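ZT_dimer domain-containing protein (Thermotoga maritima, PDB 6VDA) probably moves divalent metal ions such as zinc across the membrane as a cation diffusion facilitator, of which this is the metal-binding C-terminal domain. Local coordinates at residues 44-49 / 78-83. Numbering follows the deposited sequence.
Sequences MDIEVD and VTIHVE. With ZN (zinc ion), chain B; SO4 (sulfate ion), chain D; SO4 (sulfate ion), chain C.
Asp45 and Glu83 reach from neighbouring parallel strands to one zinc ion, and His81 donates a hydrogen bond to the same aspartate. Asp45 CB and CG both lie near the zinc and Glu83 OE2, as the shared metal requires. Beyond CG the carboxylate divides its work: OD2 binds the zinc at 2.2 Å, while OD1 accepts a hydrogen bond from His81 ND1 at 3.2 Å, bent to 140° at the hydrogen. That donor meets OD1 nearly along its C-O bond, and the carboxylate stands almost perpendicular to the imidazole (88°), close to whose plane OD1 lies. Asp45 stands on the sheet face that also carries His81, Glu47 and Glu83; CG, anti to the carbonyl carbon (chi1 -66°), turns the carboxylate toward the zinc and His81. Glu83, extended beyond CG, delivers OE2 to the metal; Glu83 OE2 comes within 2.7 Å of Asp45 OD2 because both bind the zinc, whose charge probably offsets theirs. His29 and Glu89 complete the site. With an alanine at His81, Asp45 OD1 would probably be left without this donor and the carboxylate could turn more easily about CB-CG, held chiefly by the zinc.

Between the backbones, the hydrogen bonds His81 N to Met44 O and Ile46 N to His81 O, both 2.9 Å, are followed by Glu83 N to Ile46 O and Val48 N to Glu83 O in a parallel ladder. The other face is apolar: Ile46 CG1 packs on Ile80 CG2 at 3.7 Å, and Val48 CG2 touches Val82 CG1 at 3.8 Å. Helix 54-71 lies against Ile80 and Val82, and Val54 of the second subunit packs on Val48 and Val82. Strand 39-48, helix 54-71 and strand 75-84 make up a beta-alpha-beta unit of the CDF cytoplasmic dimerisation domain, with zinc held on the sheet face opposite the helix.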
# COMPACT_ATOMS: atom_id res chain seq x y z
N MET A 44 -5.26 5.81 -3.74
CA MET A 44 -4.34 6.80 -4.35
C MET A 44 -2.89 6.46 -3.99
O MET A 44 -2.65 5.75 -2.99
CB MET A 44 -4.68 8.21 -3.87
CG MET A 44 -4.39 8.47 -2.40
SD MET A 44 -4.99 10.11 -1.87
CE MET A 44 -6.75 9.79 -1.70
N ASP A 45 -1.95 6.94 -4.81
CA ASP A 45 -0.51 7.01 -4.47
C ASP A 45 -0.20 8.45 -4.10
O ASP A 45 -0.75 9.34 -4.77
CB ASP A 45 0.36 6.55 -5.64
CG ASP A 45 0.19 5.08 -5.97
OD1 ASP A 45 -0.66 4.44 -5.34
OD2 ASP A 45 0.92 4.58 -6.84
N ILE A 46 0.61 8.68 -3.07
CA ILE A 46 1.23 10.00 -2.79
C ILE A 46 2.74 9.82 -2.75
O ILE A 46 3.20 8.70 -2.48
CB ILE A 46 0.68 10.64 -1.49
CG1 ILE A 46 1.01 9.80 -0.25
CG2 ILE A 46 -0.81 10.92 -1.61
CD1 ILE A 46 0.79 10.52 1.06
N GLU A 47 3.48 10.90 -2.97
CA GLU A 47 4.95 10.97 -2.79
C GLU A 47 5.28 11.84 -1.58
O GLU A 47 4.60 12.88 -1.37
CB GLU A 47 5.58 11.48 -4.08
CG GLU A 47 5.48 10.48 -5.21
CD GLU A 47 6.07 10.96 -6.52
OE1 GLU A 47 7.13 11.61 -6.49
OE2 GLU A 47 5.46 10.69 -7.56
N VAL A 48 6.28 11.43 -0.80
CA VAL A 48 6.82 12.22 0.35
C VAL A 48 8.34 12.22 0.26
O VAL A 48 8.92 11.33 -0.41
CB VAL A 48 6.32 11.68 1.70
CG1 VAL A 48 4.80 11.60 1.73
CG2 VAL A 48 6.95 10.34 2.06
N ASP A 49 8.96 13.21 0.89
CA ASP A 49 10.43 13.27 1.02
C ASP A 49 10.90 11.85 1.36
O ASP A 49 10.34 11.26 2.30
CB ASP A 49 10.82 14.34 2.04
CG ASP A 49 12.31 14.61 2.06
OD1 ASP A 49 13.04 13.68 2.41
OD2 ASP A 49 12.71 15.73 1.68
N VAL A 78 -10.58 4.86 2.52
CA VAL A 78 -9.50 5.49 1.72
C VAL A 78 -8.19 4.78 2.03
O VAL A 78 -7.80 4.81 3.20
CB VAL A 78 -9.36 7.00 2.02
CG1 VAL A 78 -8.27 7.62 1.16
CG2 VAL A 78 -10.68 7.73 1.86
N THR A 79 -7.57 4.18 1.02
CA THR A 79 -6.24 3.52 1.12
C THR A 79 -5.23 4.36 0.32
O THR A 79 -5.53 4.71 -0.85
CB THR A 79 -6.29 2.06 0.65
OG1 THR A 79 -6.55 2.05 -0.75
CG2 THR A 79 -7.33 1.24 1.37
N ILE A 80 -4.09 4.65 0.96
CA ILE A 80 -3.03 5.57 0.46
C ILE A 80 -1.71 4.81 0.44
O ILE A 80 -1.24 4.44 1.52
CB ILE A 80 -2.95 6.82 1.35
CG1 ILE A 80 -4.32 7.48 1.50
CG2 ILE A 80 -1.90 7.78 0.81
CD1 ILE A 80 -4.35 8.57 2.54
N HIS A 81 -1.12 4.64 -0.74
CA HIS A 81 0.24 4.09 -0.95
C HIS A 81 1.25 5.24 -0.89
O HIS A 81 0.96 6.32 -1.46
CB HIS A 81 0.26 3.28 -2.24
CG HIS A 81 -0.87 2.31 -2.31
ND1 HIS A 81 -1.91 2.43 -3.22
CD2 HIS A 81 -1.17 1.23 -1.54
CE1 HIS A 81 -2.77 1.46 -3.04
NE2 HIS A 81 -2.34 0.71 -2.00
N VAL A 82 2.35 5.06 -0.16
CA VAL A 82 3.39 6.12 0.03
C VAL A 82 4.64 5.73 -0.76
O VAL A 82 5.09 4.58 -0.65
CB VAL A 82 3.70 6.33 1.52
CG1 VAL A 82 4.95 7.16 1.73
CG2 VAL A 82 2.51 6.96 2.24
N GLU A 83 5.17 6.67 -1.55
CA GLU A 83 6.39 6.49 -2.38
C GLU A 83 7.36 7.63 -2.11
O GLU A 83 6.96 8.71 -1.68
CB GLU A 83 6.06 6.49 -3.87
CG GLU A 83 4.96 5.54 -4.28
CD GLU A 83 4.48 5.78 -5.70
OE1 GLU A 83 5.19 6.47 -6.44
OE2 GLU A 83 3.40 5.28 -6.05
ZN ZN B . 2.76 5.52 -7.57
S SO4 D . 2.50 1.56 0.90
O1 SO4 D . 1.14 1.21 1.22
O2 SO4 D . 3.39 0.59 1.46
O3 SO4 D . 2.65 1.59 -0.53
O4 SO4 D . 2.80 2.86 1.44
S SO4 C . 2.06 1.23 1.93
O1 SO4 C . 1.86 0.62 0.64
O2 SO4 C . 1.90 2.65 1.83
O3 SO4 C . 1.09 0.70 2.86
O4 SO4 C . 3.38 0.93 2.40